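Local coordinates for protein secreted in xylem 3 (Fusarium oxysporum, PDB 5OD4) that acts as a fungal effector with immune-suppressing activity in plants, where it can also be recognised by the host, its molecular mechanism being uncertain, at residues E78-R83 and F96-L101; L46-Y51 and Y121-S126; T61-A66 and I111-D116. All coordinates share one frame; numbering follows the deposited sequence. Where two conformers were deposited one is given.

Interaction 1: residues E78-R83 and F96-L101; sequences EIEVRR and FHTARL
Glu78 meets Arg100 at one end of an antiparallel beta hairpin in which strand 94-101 forms an edge of one sheet of the sandwich. The carboxylate turns back over the neighbouring strand because its chain bends at chi2 (72°), and in one of two Arg100 conformers NH1 reaches the anti side of Glu78 OE1 at 3.1 Å, a salt bridge lying near the guanidinium plane; Arg100 NH2 has a second acid partner, Asp128. Ile79, on the inner face, exchanges two backbone hydrogen bonds with Ala99 and sets its CB 4.3 Å from Ala99 CB. On the face it shares with Glu78, Glu80 runs alongside Thr98, CG to CG2 3.9 Å, while its buried carboxylate accepts from the backbone of Val6 and Phe7. Val81 faces both Phe96 and His97, a classic beta bulge: Val81 O accepts from Phe96 N at 2.9 Å and from His97 N at 3.2 Å. Arg83 then extends straight from CG to NE across the Phe96 ring, CD 3.6 Å from the ring centroid, and lays its guanidinium flat on it with the planes 9° apart. His97 CD2 covers the opposite face of that ring. Paired with Asp94 through NE and stacked on Phe96, with Tyr119 adding a cation-pi contact, the guanidinium is probably restricted to one orientation.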
loop_
_atom_site.group_PDB
_atom_site.type_symbol
_atom_site.label_atom_id
_atom_site.label_comp_id
_atom_site.label_asym_id
_atom_site.label_seq_id
_atom_site.Cartn_x
_atom_site.Cartn_y
_atom_site.Cartn_z
ATOM N N GLU A 78 -7.030 -7.911 2.648
ATOM C CA GLU A 78 -7.455 -6.690 1.978
ATOM C C GLU A 78 -6.322 -5.676 2.067
ATOM O O GLU A 78 -5.775 -5.444 3.151
ATOM C CB GLU A 78 -8.715 -6.172 2.678
ATOM C CG GLU A 78 -9.269 -4.856 2.170
ATOM C CD GLU A 78 -9.924 -4.920 0.822
ATOM O OE1 GLU A 78 -9.962 -5.961 0.173
ATOM O OE2 GLU A 78 -10.448 -3.848 0.386
ATOM N N ILE A 79 -5.978 -5.057 0.930
ATOM C CA ILE A 79 -4.924 -4.062 0.843
ATOM C C ILE A 79 -5.547 -2.812 0.231
ATOM O O ILE A 79 -6.140 -2.878 -0.839
ATOM C CB ILE A 79 -3.774 -4.561 -0.043
ATOM C CG1 ILE A 79 -3.179 -5.854 0.488
ATOM C CG2 ILE A 79 -2.704 -3.497 -0.173
ATOM C CD1 ILE A 79 -2.464 -6.666 -0.549
ATOM N N GLU A 80 -5.465 -1.678 0.944
ATOM C CA GLU A 80 -6.126 -0.454 0.496
ATOM C C GLU A 80 -5.196 0.711 0.567
ATOM O O GLU A 80 -4.464 0.872 1.550
ATOM C CB GLU A 80 -7.381 -0.181 1.349
ATOM C CG GLU A 80 -8.397 -1.278 1.316
ATOM C CD GLU A 80 -9.665 -1.039 2.110
ATOM O OE1 GLU A 80 -9.768 -0.055 2.875
ATOM O OE2 GLU A 80 -10.603 -1.865 1.920
ATOM N N VAL A 81 -5.306 1.589 -0.429
ATOM C CA VAL A 81 -4.632 2.878 -0.428
ATOM C C VAL A 81 -5.673 3.977 -0.556
ATOM O O VAL A 81 -6.463 3.980 -1.522
ATOM C CB VAL A 81 -3.601 3.001 -1.560
ATOM C CG1 VAL A 81 -2.978 4.384 -1.562
ATOM C CG2 VAL A 81 -2.551 1.914 -1.441
ATOM N N ARG A 82 -5.654 4.915 0.385
ATOM C CA ARG A 82 -6.394 6.165 0.263
ATOM C C ARG A 82 -5.406 7.285 -0.025
ATOM O O ARG A 82 -4.236 7.221 0.362
ATOM C CB ARG A 82 -7.177 6.479 1.540
ATOM C CG ARG A 82 -8.178 5.380 1.861
ATOM C CD ARG A 82 -9.068 5.672 3.042
ATOM N NE ARG A 82 -10.030 6.678 2.712
ATOM C CZ ARG A 82 -10.067 7.945 3.128
ATOM N NH1 ARG A 82 -9.156 8.501 3.882
ATOM N NH2 ARG A 82 -11.071 8.628 2.711
ATOM N N ARG A 83 -5.880 8.311 -0.733
ATOM C CA ARG A 83 -5.055 9.505 -0.969
ATOM C C ARG A 83 -5.780 10.723 -0.417
ATOM O O ARG A 83 -7.005 10.866 -0.600
ATOM C CB ARG A 83 -4.673 9.659 -2.437
ATOM C CG ARG A 83 -5.817 9.964 -3.391
ATOM C CD ARG A 83 -5.310 10.137 -4.815
ATOM N NE ARG A 83 -6.393 10.465 -5.722
ATOM C CZ ARG A 83 -6.252 10.758 -7.004
ATOM N NH1 ARG A 83 -5.036 10.863 -7.527
ATOM N NH2 ARG A 83 -7.307 11.011 -7.761
ATOM N N PHE A 96 -8.372 5.125 -3.330
ATOM C CA PHE A 96 -7.587 5.291 -4.534
ATOM C C PHE A 96 -7.355 3.985 -5.264
ATOM O O PHE A 96 -7.648 3.868 -6.466
ATOM C CB PHE A 96 -6.279 6.000 -4.147
ATOM C CG PHE A 96 -5.419 6.445 -5.294
ATOM C CD1 PHE A 96 -5.925 6.902 -6.488
ATOM C CD2 PHE A 96 -4.020 6.471 -5.106
ATOM C CE1 PHE A 96 -5.066 7.322 -7.511
ATOM C CE2 PHE A 96 -3.164 6.922 -6.096
ATOM C CZ PHE A 96 -3.691 7.353 -7.301
ATOM N N HIS A 97 -6.830 2.982 -4.572
ATOM C CA HIS A 97 -6.593 1.668 -5.171
ATOM C C HIS A 97 -6.710 0.610 -4.098
ATOM O O HIS A 97 -6.392 0.867 -2.946
ATOM C CB HIS A 97 -5.196 1.570 -5.801
ATOM C CG HIS A 97 -5.025 2.353 -7.047
ATOM N ND1 HIS A 97 -5.661 2.025 -8.213
ATOM C CD2 HIS A 97 -4.364 3.513 -7.298
ATOM C CE1 HIS A 97 -5.352 2.922 -9.146
ATOM N NE2 HIS A 97 -4.559 3.834 -8.611
ATOM N N THR A 98 -7.102 -0.589 -4.512
ATOM C CA THR A 98 -7.131 -1.729 -3.606
ATOM C C THR A 98 -6.586 -2.964 -4.291
ATOM O O THR A 98 -6.523 -3.040 -5.521
ATOM C CB THR A 98 -8.557 -2.016 -3.096
ATOM O OG1 THR A 98 -9.333 -2.482 -4.190
ATOM C CG2 THR A 98 -9.235 -0.785 -2.471
ATOM N N ALA A 99 -6.202 -3.945 -3.474
ATOM C CA ALA A 99 -5.740 -5.229 -3.971
ATOM C C ALA A 99 -6.035 -6.290 -2.937
ATOM O O ALA A 99 -6.395 -6.019 -1.823
ATOM C CB ALA A 99 -4.259 -5.190 -4.302
ATOM N N ARG A 100 -5.961 -7.546 -3.390
ATOM C CA ARG A 100 -6.170 -8.718 -2.539
ATOM C C ARG A 100 -4.957 -9.626 -2.575
ATOM O O ARG A 100 -4.349 -9.821 -3.628
ATOM C CB ARG A 100 -7.384 -9.509 -2.993
ATOM C CG ARG A 100 -8.677 -8.719 -3.048
ATOM C CD ARG A 100 -9.256 -8.505 -1.677
ATOM N NE ARG A 100 -9.742 -9.767 -1.129
ATOM C CZ ARG A 100 -10.178 -9.942 0.105
ATOM N NH1 ARG A 100 -10.192 -8.923 0.947
ATOM N NH2 ARG A 100 -10.552 -11.142 0.479
ATOM N N LEU A 101 -4.638 -10.210 -1.415
ATOM C CA LEU A 101 -3.701 -11.343 -1.313
ATOM C C LEU A 101 -4.564 -12.502 -0.863
ATOM O O LEU A 101 -5.036 -12.518 0.256
ATOM C CB LEU A 101 -2.527 -11.014 -0.309
ATOM C CG LEU A 101 -1.476 -12.131 -0.160
ATOM C CD1 LEU A 101 -0.647 -12.283 -1.427
ATOM C CD2 LEU A 101 -0.608 -11.839 1.033
#

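Interaction 2: residues L46-Y51 and Y121-S126; sequences LNHRIY and YYLTIS. With EDO (1,2-ethanediol), chain C.
The imidazole of His48 meets Leu123 obliquely, CD2 to CD2 4.2 Å, while Ile50 CD1 lies at its edge in the ring plane and C1 of a 1,2-ethanediol molecule rests over one face, 3.9 Å from His48 NE2. This is face-to-face packing between the two sheets of a beta-sandwich: strand 47-53 belongs to one sheet, strand 119-127 to the other, and their short segments run nearly antiparallel with axes 10.5 Å apart. No hydrogen bond spans that gap; alternate side chains from each strand meet in it instead. The His48 ring is further tied by a hydrogen bond from ND1 to the carbonyl oxygen of Glu39, and Phe17 meets it from the strand next to 119-127.

Leu123, its CG anti to the backbone N (chi1 171°), presents its CD2 branch to two neighbours at once, for besides the imidazole it touches Ile50 CD1 at 4.1 Å, the two side chains passing one another antiparallel. Ile125 instead uses two branches. Its CG2 reaches Leu46 CD1 at 3.9 Å, whereas its CD1 approaches His48 CB at 4.3 Å. The result is a run of side chains in contact, four aliphatic and one imidazole, in the order Leu46, Ile125, His48, Leu123 and Ile50, close to the centre of the chain, with Val65 and Ile79 extending the same core beyond Leu46 and Leu123. The ethanediol, probably carried over from the crystallisation liquor, also takes a backbone donor of the strand: Ile50 N gives its hydrogen to O1 of the diol at 2.9 Å, with an N-H...O angle of 165°.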
loop_
_atom_site.group_PDB
_atom_site.type_symbol
_atom_site.label_atom_id
_atom_site.label_comp_id
_atom_site.label_asym_id
_atom_site.label_seq_id
_atom_site.Cartn_x
_atom_site.Cartn_y
_atom_site.Cartn_z
ATOM N N LEU A 46 2.937 -10.425 7.063
ATOM C CA LEU A 46 3.289 -10.167 5.672
ATOM C C LEU A 46 4.418 -9.162 5.632
ATOM O O LEU A 46 4.695 -8.455 6.602
ATOM C CB LEU A 46 2.079 -9.633 4.891
ATOM C CG LEU A 46 0.856 -10.524 4.913
ATOM C CD1 LEU A 46 -0.288 -9.795 4.217
ATOM C CD2 LEU A 46 1.122 -11.880 4.286
ATOM N N ASN A 47 5.041 -9.108 4.451
ATOM C CA ASN A 47 6.021 -8.094 4.125
ATOM C C ASN A 47 5.474 -7.128 3.080
ATOM O O ASN A 47 4.533 -7.460 2.344
ATOM C CB ASN A 47 7.300 -8.725 3.625
ATOM C CG ASN A 47 7.996 -9.572 4.679
ATOM O OD1 ASN A 47 7.951 -9.243 5.852
ATOM N ND2 ASN A 47 8.692 -10.601 4.230
ATOM N N HIS A 48 6.083 -5.943 2.985
ATOM C CA HIS A 48 5.659 -4.950 2.021
ATOM C C HIS A 48 6.837 -4.135 1.552
ATOM O O HIS A 48 7.873 -4.046 2.219
ATOM C CB HIS A 48 4.573 -4.019 2.598
ATOM C CG HIS A 48 5.095 -2.980 3.546
ATOM N ND1 HIS A 48 5.803 -3.257 4.693
ATOM C CD2 HIS A 48 5.027 -1.633 3.465
ATOM C CE1 HIS A 48 6.134 -2.111 5.273
ATOM N NE2 HIS A 48 5.666 -1.109 4.561
ATOM N N ARG A 49 6.673 -3.480 0.400
ATOM C CA ARG A 49 7.613 -2.457 -0.018
ATOM C C ARG A 49 6.869 -1.387 -0.777
ATOM O O ARG A 49 5.917 -1.669 -1.495
ATOM C CB ARG A 49 8.778 -3.026 -0.833
ATOM C CG ARG A 49 8.365 -3.861 -2.021
ATOM C CD ARG A 49 9.586 -4.382 -2.752
ATOM N NE ARG A 49 9.187 -5.087 -3.954
ATOM C CZ ARG A 49 10.013 -5.761 -4.716
ATOM N NH1 ARG A 49 11.301 -5.868 -4.415
ATOM N NH2 ARG A 49 9.538 -6.368 -5.781
ATOM N N ILE A 50 7.336 -0.151 -0.616
ATOM C CA ILE A 50 6.770 1.045 -1.227
ATOM C C ILE A 50 7.921 1.729 -1.930
ATOM O O ILE A 50 8.924 2.054 -1.291
ATOM C CB ILE A 50 6.141 1.970 -0.169
ATOM C CG1 ILE A 50 5.063 1.250 0.661
ATOM C CG2 ILE A 50 5.591 3.206 -0.842
ATOM C CD1 ILE A 50 4.638 1.985 1.907
ATOM N N TYR A 51 7.819 1.898 -3.240
ATOM C CA TYR A 51 8.957 2.347 -4.026
ATOM C C TYR A 51 8.501 3.005 -5.286
ATOM O O TYR A 51 7.317 3.121 -5.533
ATOM C CB TYR A 51 9.919 1.183 -4.290
ATOM C CG TYR A 51 9.345 0.051 -5.093
ATOM C CD1 TYR A 51 8.521 -0.910 -4.507
ATOM C CD2 TYR A 51 9.643 -0.097 -6.425
ATOM C CE1 TYR A 51 8.020 -1.977 -5.233
ATOM C CE2 TYR A 51 9.179 -1.183 -7.149
ATOM C CZ TYR A 51 8.377 -2.124 -6.557
ATOM O OH TYR A 51 7.941 -3.214 -7.284
ATOM N N TYR A 121 -0.461 9.516 1.041
ATOM C CA TYR A 121 -1.025 8.204 0.797
ATOM C C TYR A 121 -1.078 7.402 2.084
ATOM O O TYR A 121 -0.145 7.439 2.886
ATOM C CB TYR A 121 -0.170 7.458 -0.270
ATOM C CG TYR A 121 -0.107 8.241 -1.539
ATOM C CD1 TYR A 121 -1.157 8.216 -2.430
ATOM C CD2 TYR A 121 0.955 9.064 -1.828
ATOM C CE1 TYR A 121 -1.133 8.978 -3.593
ATOM C CE2 TYR A 121 0.999 9.848 -2.972
ATOM C CZ TYR A 121 -0.057 9.803 -3.839
ATOM O OH TYR A 121 -0.089 10.570 -4.992
ATOM N N TYR A 122 -2.175 6.664 2.260
ATOM C CA TYR A 122 -2.434 5.893 3.486
ATOM C C TYR A 122 -2.692 4.458 3.096
ATOM O O TYR A 122 -3.695 4.170 2.433
ATOM C CB TYR A 122 -3.643 6.478 4.245
ATOM C CG TYR A 122 -3.384 7.885 4.730
ATOM C CD1 TYR A 122 -3.483 8.996 3.869
ATOM C CD2 TYR A 122 -3.004 8.100 6.032
ATOM C CE1 TYR A 122 -3.236 10.279 4.315
ATOM C CE2 TYR A 122 -2.715 9.404 6.502
ATOM C CZ TYR A 122 -2.824 10.459 5.616
ATOM O OH TYR A 122 -2.572 11.743 6.055
ATOM N N LEU A 123 -1.806 3.559 3.508
ATOM C CA LEU A 123 -1.889 2.145 3.200
ATOM C C LEU A 123 -2.416 1.391 4.421
ATOM O O LEU A 123 -1.928 1.590 5.534
ATOM C CB LEU A 123 -0.480 1.621 2.873
ATOM C CG LEU A 123 -0.287 0.125 2.726
ATOM C CD1 LEU A 123 -1.077 -0.413 1.544
ATOM C CD2 LEU A 123 1.191 -0.211 2.601
ATOM N N THR A 124 -3.364 0.491 4.172
ATOM C CA THR A 124 -3.846 -0.445 5.206
ATOM C C THR A 124 -3.783 -1.838 4.630
ATOM O O THR A 124 -4.232 -2.072 3.500
ATOM C CB THR A 124 -5.269 -0.124 5.647
ATOM O OG1 THR A 124 -5.366 1.218 6.114
ATOM C CG2 THR A 124 -5.732 -1.052 6.763
ATOM N N ILE A 125 -3.262 -2.772 5.416
ATOM C CA ILE A 125 -3.242 -4.218 5.092
ATOM C C ILE A 125 -3.946 -4.912 6.244
ATOM O O ILE A 125 -3.562 -4.726 7.417
ATOM C CB ILE A 125 -1.811 -4.747 4.975
ATOM C CG1 ILE A 125 -1.016 -3.990 3.887
ATOM C CG2 ILE A 125 -1.806 -6.231 4.687
ATOM C CD1 ILE A 125 0.470 -4.299 3.865
ATOM N N SER A 126 -4.953 -5.740 5.942
ATOM C CA SER A 126 -5.683 -6.448 7.011
ATOM C C SER A 126 -6.182 -7.781 6.532
ATOM O O SER A 126 -6.692 -7.893 5.444
ATOM C CB SER A 126 -6.867 -5.607 7.458
ATOM O OG SER A 126 -7.495 -6.200 8.563
HETATM C C1 EDO C . 9.062 -0.419 2.815
HETATM O O1 EDO C . 9.338 0.075 1.457
HETATM C C2 EDO C . 9.463 0.482 3.979
HETATM O O2 EDO C . 8.848 1.741 3.770
#

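Interaction 3: residues T61-A66 and I111-D116; sequences TVIDVA and ISWDAD
Thr61 and Trp113 face each other as a hydrogen-bonded pair where strands 60-66 and 109-114 run antiparallel, the second being an edge strand of its sheet. Backbone bonds join the strands in two such pairs. Thr61 N donates to Trp113 O at 2.8 Å and Trp113 N returns a bond to Thr61 O; Ile63 and Ile111 repeat the exchange, the bond from Ile63 N to Ile111 O being nearly straight at 172°. Between these pairs come weaker CA-H...O contacts, among them Ser112 CA to Thr61 O at 3.1 Å.

Packing on the face turned to the opposite sheet centres on the indole. Trp113 has its CG between the backbone N and the carbonyl carbon (chi1 63°), which swings the ring over its neighbour strand. Thr61 CB lies over the five-membered ring, 3.8 Å from the centroid, a CH-pi contact, and Thr61 CG2 continues along the same face to Trp113 CZ2 at 3.5 Å. Ile63 CD1 comes up near the ring plane to Trp113 CH2 at 3.9 Å. Phe96 of the other sheet meets the indole edge-to-face, and Val81 packs against it too.

One water links two side-chain atoms and a backbone N-H. It accepts from Trp113 NE1 at 2.9 Å and from Asp116 N, and shares a hydrogen bond with Thr61 OG1 at 2.8 Å. The buried threonine thus uses both its branches, methyl against the indole and hydroxyl toward the water, and the indole N-H is satisfied where strand 109-114 gives way to the turn.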
loop_
_atom_site.group_PDB
_atom_site.type_symbol
_atom_site.label_atom_id
_atom_site.label_comp_id
_atom_site.label_asym_id
_atom_site.label_seq_id
_atom_site.Cartn_x
_atom_site.Cartn_y
_atom_site.Cartn_z
ATOM N N THR A 61 4.619 5.133 -8.680
ATOM C CA THR A 61 4.687 4.657 -7.291
ATOM C C THR A 61 4.127 3.226 -7.285
ATOM O O THR A 61 3.101 2.967 -7.906
ATOM C CB THR A 61 3.877 5.567 -6.386
ATOM O OG1 THR A 61 4.389 6.904 -6.454
ATOM C CG2 THR A 61 3.870 5.086 -4.940
ATOM N N VAL A 62 4.804 2.343 -6.559
ATOM C CA VAL A 62 4.460 0.924 -6.493
ATOM C C VAL A 62 4.411 0.469 -5.054
ATOM O O VAL A 62 5.318 0.806 -4.268
ATOM C CB VAL A 62 5.489 0.067 -7.268
ATOM C CG1 VAL A 62 5.026 -1.377 -7.332
ATOM C CG2 VAL A 62 5.723 0.616 -8.684
ATOM N N ILE A 63 3.407 -0.343 -4.734
ATOM C CA ILE A 63 3.357 -1.052 -3.464
ATOM C C ILE A 63 3.226 -2.530 -3.766
ATOM O O ILE A 63 2.308 -2.929 -4.465
ATOM C CB ILE A 63 2.192 -0.588 -2.594
ATOM C CG1 ILE A 63 2.289 0.915 -2.333
ATOM C CG2 ILE A 63 2.152 -1.388 -1.266
ATOM C CD1 ILE A 63 1.227 1.496 -1.439
ATOM N N ASP A 64 4.120 -3.336 -3.193
ATOM C CA ASP A 64 4.020 -4.806 -3.231
ATOM C C ASP A 64 3.801 -5.320 -1.823
ATOM O O ASP A 64 4.440 -4.854 -0.883
ATOM C CB ASP A 64 5.310 -5.427 -3.778
ATOM C CG ASP A 64 5.618 -5.115 -5.201
ATOM O OD1 ASP A 64 4.705 -5.066 -6.054
ATOM O OD2 ASP A 64 6.855 -4.974 -5.518
ATOM N N VAL A 65 2.945 -6.370 -1.705
ATOM C CA VAL A 65 2.681 -7.032 -0.424
ATOM C C VAL A 65 2.814 -8.523 -0.667
ATOM O O VAL A 65 2.216 -9.054 -1.597
ATOM C CB VAL A 65 1.280 -6.682 0.079
ATOM C CG1 VAL A 65 0.979 -7.456 1.368
ATOM C CG2 VAL A 65 1.137 -5.187 0.299
ATOM N N ALA A 66 3.589 -9.236 0.194
ATOM C CA ALA A 66 3.795 -10.651 -0.034
ATOM C C ALA A 66 3.984 -11.371 1.270
ATOM O O ALA A 66 4.475 -10.796 2.258
ATOM C CB ALA A 66 5.008 -10.888 -0.925
ATOM N N ILE A 111 -0.024 -2.783 -6.284
ATOM C CA ILE A 111 -0.748 -1.585 -6.668
ATOM C C ILE A 111 0.242 -0.591 -7.232
ATOM O O ILE A 111 1.333 -0.465 -6.685
ATOM C CB ILE A 111 -1.464 -0.988 -5.446
ATOM C CG1 ILE A 111 -2.492 -1.943 -4.887
ATOM C CG2 ILE A 111 -2.030 0.364 -5.743
ATOM C CD1 ILE A 111 -3.081 -1.509 -3.580
ATOM N N SER A 112 -0.141 0.145 -8.276
ATOM C CA SER A 112 0.759 1.205 -8.768
ATOM C C SER A 112 -0.040 2.328 -9.369
ATOM O O SER A 112 -1.196 2.160 -9.740
ATOM C CB SER A 112 1.772 0.671 -9.768
ATOM O OG SER A 112 1.174 0.234 -10.973
ATOM N N TRP A 113 0.620 3.480 -9.462
ATOM C CA TRP A 113 -0.017 4.697 -9.989
ATOM C C TRP A 113 1.045 5.668 -10.453
ATOM O O TRP A 113 2.213 5.555 -10.094
ATOM C CB TRP A 113 -0.956 5.336 -8.974
ATOM C CG TRP A 113 -0.324 5.820 -7.706
ATOM C CD1 TRP A 113 0.196 7.051 -7.459
ATOM C CD2 TRP A 113 -0.229 5.102 -6.476
ATOM N NE1 TRP A 113 0.598 7.156 -6.151
ATOM C CE2 TRP A 113 0.344 5.966 -5.527
ATOM C CE3 TRP A 113 -0.611 3.808 -6.058
ATOM C CZ2 TRP A 113 0.524 5.587 -4.211
ATOM C CZ3 TRP A 113 -0.392 3.453 -4.756
ATOM C CH2 TRP A 113 0.166 4.324 -3.852
ATOM N N ASP A 114 0.651 6.650 -11.253
ATOM C CA ASP A 114 1.584 7.700 -11.685
ATOM C C ASP A 114 1.950 8.543 -10.455
ATOM O O ASP A 114 1.093 9.086 -9.777
ATOM C CB ASP A 114 0.944 8.582 -12.748
ATOM C CG ASP A 114 0.725 7.881 -14.065
ATOM O OD1 ASP A 114 1.346 6.857 -14.372
ATOM O OD2 ASP A 114 -0.034 8.450 -14.885
ATOM N N ALA A 115 3.242 8.697 -10.210
ATOM C CA ALA A 115 3.689 9.360 -8.995
ATOM C C ALA A 115 3.197 10.791 -8.951
ATOM O O ALA A 115 3.254 11.506 -9.964
ATOM C CB ALA A 115 5.194 9.302 -8.915
ATOM N N ASP A 116 2.743 11.226 -7.780
ATOM C CA ASP A 116 2.139 12.539 -7.607
ATOM C C ASP A 116 2.402 13.026 -6.192
ATOM O O ASP A 116 1.959 12.415 -5.214
ATOM C CB ASP A 116 0.653 12.502 -7.941
ATOM C CG ASP A 116 -0.013 13.906 -7.973
ATOM O OD1 ASP A 116 0.447 14.826 -7.327
ATOM O OD2 ASP A 116 -1.045 14.071 -8.685
HETATM O O HOH W 1 2.771 9.063 -5.743
#

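How the interactions relate
Interaction 1 pairs strands within one sheet of the beta-sandwich, interaction 3 pairs strands within the other, and interaction 2 spans the space between, taking one strand from each; centres lie 9 to 10 Å apart. Interactions 1 and 2 share a sheet through the backbone, Arg82 O being 2.9 Å from Tyr122 N. Interactions 1 and 3 pack across the core, with Phe96 CE2 3.4 Å from Trp113 CG. Between interactions 2 and 3, Tyr121 OH lies 2.8 Å from Asp116 O and Tyr51 OH 2.7 Å from Asp64 OD2. Along the chain, interaction 1 is nested inside the loop closed by interaction 3, itself inside that of interaction 2.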